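Local coordinates for protein putative cathepsin d (Ixodes ricinus, PDB 5N7Q) that probably cleaves proteins as a cathepsin D-like aspartic endopeptidase of the pepsin family, its mature form being captured here with the inhibitor pepstatin A, at residues 256-270 / 286-300. Numbering follows the deposited sequence. Where two conformers were deposited one is given.
Sequences QYLLDCDKLESLPNV and YVLKVNQQGQTLCVS
Cys261 and Cys298 join SG to SG in a right-handed disulfide, its chi3 of 117° opened beyond the usual 90° or so, tying the loop after strand 258-259 to the hairpin strand 295-300, which lies between 287-292 and 258-259 in the C-terminal lobe of a pepsin-like fold. Beside the bridge, Leu259 N donates to Cys298 O at 2.8 Å and Ser300 N to Tyr257 O at 2.9 Å; short and weakly bonded, 258-259 runs antiparallel to 295-300. A water at each end extends this pairing: one links Tyr257 N to Ser300 O, the other Leu259 O to Cys298 N.

Leu258 and Val299 share one face, with Leu258 CD2 3.8 Å from Val299 CG2; Gln256 lays CB and CG against the other methyl, CG1. On the opposite face Leu259 CD1 reaches Val287 CG2 at 3.8 Å and also touches Ser300 CA. Leu264, from the 3-10 turn, brings CD1 to 3.9 Å from Cys298 SG and CD2 to Val287 CG1, while Leu267 CD1 meets Val287 CG2, so Val287 is gripped by three leucines. The Tyr286 ring, with CG between backbone N and carbonyl carbon (chi1 69°), reaches toward residues 267-270, which lead into strand 270-274: Val270 CG2 approaches CE2 obliquely, and the hydroxyl OH donates to Pro268 O at 2.7 Å, in the plane of that carbonyl.

Farther out, Leu247 of helix 237-247 packs on both Pro268 and Tyr286. Within the type I turn 260-263, an Asx turn shapes the chain around Cys261: Asp260 OD1 takes the N-H of Asp262, N to OD1 2.8 Å.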
loop_
_atom_site.group_PDB
_atom_site.type_symbol
_atom_site.label_atom_id
_atom_site.label_comp_id
_atom_site.label_asym_id
_atom_site.label_seq_id
_atom_site.Cartn_x
_atom_site.Cartn_y
_atom_site.Cartn_z
ATOM N N GLN A 256 -10.957 14.215 3.709
ATOM C CA GLN A 256 -10.201 14.779 2.601
ATOM C C GLN A 256 -10.621 16.194 2.199
ATOM O O GLN A 256 -11.795 16.611 2.208
ATOM C CB GLN A 256 -10.283 13.908 1.336
ATOM C CG GLN A 256 -9.542 12.580 1.413
ATOM C CD GLN A 256 -10.286 11.578 2.275
ATOM O OE1 GLN A 256 -11.449 11.280 2.013
ATOM N NE2 GLN A 256 -9.626 11.071 3.326
ATOM N N TYR A 257 -9.610 16.898 1.749
ATOM C CA TYR A 257 -9.791 18.172 1.131
ATOM C C TYR A 257 -10.300 18.011 -0.302
ATOM O O TYR A 257 -9.911 17.082 -0.991
ATOM C CB TYR A 257 -8.473 18.920 1.171
ATOM C CG TYR A 257 -8.195 19.519 2.535
ATOM C CD1 TYR A 257 -8.754 20.750 2.866
ATOM C CD2 TYR A 257 -7.407 18.874 3.478
ATOM C CE1 TYR A 257 -8.522 21.337 4.082
ATOM C CE2 TYR A 257 -7.150 19.468 4.724
ATOM C CZ TYR A 257 -7.738 20.688 5.011
ATOM O OH TYR A 257 -7.519 21.319 6.228
ATOM N N LEU A 258 -11.150 18.941 -0.726
ATOM C CA LEU A 258 -11.716 18.938 -2.091
ATOM C C LEU A 258 -11.217 20.130 -2.876
ATOM O O LEU A 258 -10.999 21.225 -2.317
ATOM C CB LEU A 258 -13.233 18.997 -2.041
ATOM C CG LEU A 258 -13.902 17.895 -1.220
ATOM C CD1 LEU A 258 -15.401 18.150 -1.175
ATOM C CD2 LEU A 258 -13.575 16.517 -1.754
ATOM N N LEU A 259 -11.074 19.920 -4.179
ATOM C CA LEU A 259 -10.572 20.921 -5.109
ATOM C C LEU A 259 -11.666 21.219 -6.114
ATOM O O LEU A 259 -12.435 20.335 -6.493
ATOM C CB LEU A 259 -9.326 20.395 -5.815
ATOM C CG LEU A 259 -8.134 20.218 -4.865
ATOM C CD1 LEU A 259 -7.105 19.263 -5.427
ATOM C CD2 LEU A 259 -7.477 21.557 -4.517
ATOM N N ASP A 260 -11.742 22.465 -6.557
ATOM C CA ASP A 260 -12.695 22.794 -7.630
ATOM C C ASP A 260 -12.328 22.057 -8.929
ATOM O O ASP A 260 -11.277 22.316 -9.491
ATOM C CB ASP A 260 -12.709 24.302 -7.860
ATOM C CG ASP A 260 -13.807 24.741 -8.818
ATOM O OD1 ASP A 260 -14.199 23.977 -9.734
ATOM O OD2 ASP A 260 -14.304 25.865 -8.619
ATOM N N CYS A 261 -13.222 21.194 -9.421
ATOM C CA CYS A 261 -12.944 20.376 -10.587
ATOM C C CYS A 261 -12.724 21.186 -11.862
ATOM O O CYS A 261 -12.150 20.651 -12.816
ATOM C CB CYS A 261 -14.026 19.314 -10.824
ATOM S SG CYS A 261 -14.132 17.976 -9.608
ATOM N N ASP A 262 -13.199 22.435 -11.880
ATOM C CA ASP A 262 -12.988 23.336 -13.018
ATOM C C ASP A 262 -11.686 24.124 -12.986
ATOM O O ASP A 262 -11.378 24.813 -13.954
ATOM C CB ASP A 262 -14.184 24.294 -13.158
ATOM C CG ASP A 262 -15.495 23.565 -13.456
ATOM O OD1 ASP A 262 -15.462 22.377 -13.868
ATOM O OD2 ASP A 262 -16.567 24.189 -13.289
ATOM N N LYS A 263 -10.905 24.009 -11.906
ATOM C CA LYS A 263 -9.715 24.817 -11.710
ATOM C C LYS A 263 -8.427 23.977 -11.588
ATOM O O LYS A 263 -7.391 24.503 -11.229
ATOM C CB LYS A 263 -9.908 25.673 -10.461
ATOM C CG LYS A 263 -11.084 26.629 -10.584
ATOM C CD LYS A 263 -11.177 27.566 -9.390
ATOM C CE LYS A 263 -12.386 28.499 -9.487
ATOM N NZ LYS A 263 -12.308 29.459 -10.623
ATOM N N LEU A 264 -8.503 22.704 -11.954
ATOM C CA LEU A 264 -7.391 21.773 -11.745
ATOM C C LEU A 264 -6.160 22.134 -12.570
ATOM O O LEU A 264 -5.033 21.895 -12.132
ATOM C CB LEU A 264 -7.813 20.350 -12.086
ATOM C CG LEU A 264 -9.003 19.794 -11.291
ATOM C CD1 LEU A 264 -9.295 18.392 -11.776
ATOM C CD2 LEU A 264 -8.854 19.806 -9.779
ATOM N N GLU A 265 -6.371 22.699 -13.752
ATOM C CA GLU A 265 -5.242 22.979 -14.640
ATOM C C GLU A 265 -4.327 24.105 -14.148
ATOM O O GLU A 265 -3.210 24.247 -14.636
ATOM C CB GLU A 265 -5.709 23.283 -16.053
ATOM C CG GLU A 265 -6.428 22.152 -16.764
ATOM C CD GLU A 265 -5.566 20.903 -16.842
ATOM O OE1 GLU A 265 -4.400 20.985 -17.300
ATOM O OE2 GLU A 265 -6.059 19.835 -16.424
ATOM N N SER A 266 -4.811 24.926 -13.216
ATOM C CA SER A 266 -3.993 25.969 -12.624
ATOM C C SER A 266 -3.194 25.507 -11.395
ATOM O O SER A 266 -2.436 26.282 -10.844
ATOM C CB SER A 266 -4.860 27.175 -12.263
ATOM O OG SER A 266 -5.367 27.774 -13.462
ATOM N N LEU A 267 -3.387 24.260 -10.951
ATOM C CA LEU A 267 -2.727 23.764 -9.737
ATOM C C LEU A 267 -1.233 23.525 -9.954
ATOM O O LEU A 267 -0.828 23.038 -10.982
ATOM C CB LEU A 267 -3.373 22.473 -9.268
ATOM C CG LEU A 267 -4.783 22.524 -8.715
ATOM C CD1 LEU A 267 -5.360 21.119 -8.678
ATOM C CD2 LEU A 267 -4.822 23.126 -7.335
ATOM N N PRO A 268 -0.405 23.927 -9.001
ATOM C CA PRO A 268 1.034 23.700 -9.108
ATOM C C PRO A 268 1.490 22.282 -8.778
ATOM O O PRO A 268 0.800 21.536 -8.075
ATOM C CB PRO A 268 1.596 24.683 -8.073
ATOM C CG PRO A 268 0.558 24.692 -7.017
ATOM C CD PRO A 268 -0.764 24.572 -7.722
ATOM N N ASN A 269 2.661 21.920 -9.275
ATOM C CA ASN A 269 3.296 20.668 -8.867
ATOM C C ASN A 269 3.611 20.707 -7.365
ATOM O O ASN A 269 3.805 21.791 -6.780
ATOM C CB ASN A 269 4.570 20.397 -9.685
ATOM C CG ASN A 269 4.291 20.165 -11.175
ATOM O OD1 ASN A 269 3.159 20.037 -11.604
ATOM N ND2 ASN A 269 5.358 20.151 -11.984
ATOM N N VAL A 270 3.668 19.525 -6.751
ATOM C CA VAL A 270 4.146 19.339 -5.378
ATOM C C VAL A 270 5.332 18.382 -5.426
ATOM O O VAL A 270 5.270 17.354 -6.081
ATOM C CB VAL A 270 3.038 18.805 -4.463
ATOM C CG1 VAL A 270 3.525 18.503 -3.063
ATOM C CG2 VAL A 270 1.882 19.804 -4.374
ATOM N N TYR A 286 -1.747 13.968 -8.430
ATOM C CA TYR A 286 -2.227 14.042 -7.043
ATOM C C TYR A 286 -3.700 14.329 -6.831
ATOM O O TYR A 286 -4.165 14.261 -5.720
ATOM C CB TYR A 286 -1.355 14.980 -6.204
ATOM C CG TYR A 286 -1.431 16.462 -6.514
ATOM C CD1 TYR A 286 -2.576 17.215 -6.246
ATOM C CD2 TYR A 286 -0.308 17.149 -7.012
ATOM C CE1 TYR A 286 -2.603 18.581 -6.477
ATOM C CE2 TYR A 286 -0.342 18.519 -7.234
ATOM C CZ TYR A 286 -1.504 19.217 -6.971
ATOM O OH TYR A 286 -1.535 20.587 -7.190
ATOM N N VAL A 287 -4.454 14.588 -7.888
ATOM C CA VAL A 287 -5.910 14.762 -7.774
ATOM C C VAL A 287 -6.587 13.447 -8.086
ATOM O O VAL A 287 -6.354 12.868 -9.138
ATOM C CB VAL A 287 -6.437 15.875 -8.704
ATOM C CG1 VAL A 287 -7.967 15.962 -8.661
ATOM C CG2 VAL A 287 -5.795 17.203 -8.348
ATOM N N LEU A 288 -7.420 12.990 -7.164
ATOM C CA LEU A 288 -8.161 11.738 -7.320
ATOM C C LEU A 288 -9.618 12.033 -7.625
ATOM O O LEU A 288 -10.265 12.744 -6.872
ATOM C CB LEU A 288 -8.059 10.900 -6.044
ATOM C CG LEU A 288 -8.735 9.512 -6.091
ATOM C CD1 LEU A 288 -7.980 8.549 -6.971
ATOM C CD2 LEU A 288 -8.868 8.968 -4.680
ATOM N N LYS A 289 -10.142 11.455 -8.704
ATOM C CA LYS A 289 -11.589 11.480 -8.992
ATOM C C LYS A 289 -12.293 10.483 -8.104
ATOM O O LYS A 289 -11.922 9.301 -8.080
ATOM C CB LYS A 289 -11.902 11.092 -10.437
ATOM C CG LYS A 289 -13.408 11.065 -10.736
ATOM C CD LYS A 289 -13.703 10.541 -12.134
ATOM C CE LYS A 289 -15.179 10.254 -12.320
ATOM N NZ LYS A 289 -15.422 9.686 -13.673
ATOM N N VAL A 290 -13.301 10.953 -7.376
ATOM C CA VAL A 290 -14.104 10.134 -6.464
ATOM C C VAL A 290 -15.564 10.481 -6.738
ATOM O O VAL A 290 -15.893 11.632 -6.967
ATOM C CB VAL A 290 -13.756 10.425 -4.991
ATOM C CG1 VAL A 290 -14.695 9.707 -4.019
ATOM C CG2 VAL A 290 -12.333 9.978 -4.699
ATOM N N ASN A 291 -16.423 9.463 -6.726
ATOM C CA ASN A 291 -17.861 9.654 -6.772
ATOM C C ASN A 291 -18.470 9.254 -5.467
ATOM O O ASN A 291 -18.260 8.136 -5.001
ATOM C CB ASN A 291 -18.468 8.872 -7.931
ATOM C CG ASN A 291 -18.083 9.476 -9.251
ATOM O OD1 ASN A 291 -16.946 9.309 -9.713
ATOM N ND2 ASN A 291 -18.981 10.250 -9.835
ATOM N N GLN A 292 -19.209 10.190 -4.866
ATOM C CA GLN A 292 -19.841 9.981 -3.571
ATOM C C GLN A 292 -21.199 10.629 -3.563
ATOM O O GLN A 292 -21.339 11.756 -4.033
ATOM C CB GLN A 292 -19.029 10.649 -2.460
ATOM C CG GLN A 292 -17.547 10.364 -2.477
ATOM C CD GLN A 292 -16.907 10.590 -1.122
ATOM O OE1 GLN A 292 -17.319 11.479 -0.370
ATOM N NE2 GLN A 292 -15.901 9.782 -0.795
ATOM N N GLN A 293 -22.189 9.935 -2.996
ATOM C CA GLN A 293 -23.526 10.512 -2.777
ATOM C C GLN A 293 -24.121 11.124 -4.050
ATOM O O GLN A 293 -24.790 12.167 -4.004
ATOM C CB GLN A 293 -23.467 11.578 -1.668
ATOM N N GLY A 294 -23.836 10.487 -5.185
ATOM C CA GLY A 294 -24.349 10.909 -6.478
ATOM C C GLY A 294 -23.595 12.002 -7.205
ATOM O O GLY A 294 -24.051 12.441 -8.254
ATOM N N GLN A 295 -22.446 12.434 -6.673
ATOM C CA GLN A 295 -21.672 13.549 -7.249
ATOM C C GLN A 295 -20.233 13.140 -7.600
ATOM O O GLN A 295 -19.659 12.258 -6.969
ATOM C CB GLN A 295 -21.609 14.730 -6.286
ATOM N N THR A 296 -19.683 13.797 -8.621
ATOM C CA THR A 296 -18.274 13.682 -8.995
ATOM C C THR A 296 -17.504 14.727 -8.192
ATOM O O THR A 296 -17.854 15.910 -8.221
ATOM C CB THR A 296 -18.070 13.934 -10.497
ATOM O OG1 THR A 296 -18.791 12.951 -11.252
ATOM C CG2 THR A 296 -16.609 13.860 -10.879
ATOM N N LEU A 297 -16.485 14.287 -7.460
ATOM C CA LEU A 297 -15.611 15.179 -6.688
ATOM C C LEU A 297 -14.185 15.080 -7.184
ATOM O O LEU A 297 -13.779 14.072 -7.765
ATOM C CB LEU A 297 -15.629 14.796 -5.219
ATOM C CG LEU A 297 -16.996 14.722 -4.537
ATOM C CD1 LEU A 297 -16.793 14.171 -3.132
ATOM C CD2 LEU A 297 -17.727 16.060 -4.557
ATOM N N CYS A 298 -13.425 16.130 -6.921
ATOM C CA CYS A 298 -11.982 16.134 -7.169
ATOM C C CYS A 298 -11.306 16.243 -5.817
ATOM O O CYS A 298 -11.323 17.322 -5.188
ATOM C CB CYS A 298 -11.610 17.278 -8.093
ATOM S SG CYS A 298 -12.315 17.011 -9.738
ATOM N N VAL A 299 -10.730 15.127 -5.387
ATOM C CA VAL A 299 -10.179 15.009 -4.041
ATOM C C VAL A 299 -8.685 15.338 -4.083
ATOM O O VAL A 299 -7.939 14.848 -4.925
ATOM C CB VAL A 299 -10.439 13.594 -3.502
ATOM C CG1 VAL A 299 -9.635 13.308 -2.235
ATOM C CG2 VAL A 299 -11.926 13.408 -3.266
ATOM N N SER A 300 -8.244 16.177 -3.156
ATOM C CA SER A 300 -6.840 16.429 -2.994
ATOM C C SER A 300 -6.150 15.171 -2.484
ATOM O O SER A 300 -6.576 14.598 -1.482
ATOM C CB SER A 300 -6.624 17.529 -1.973
ATOM O OG SER A 300 -5.240 17.623 -1.671
HETATM O O HOH W 1 -7.205 15.424 1.118
HETATM O O HOH W 2 -14.516 18.543 -5.881
#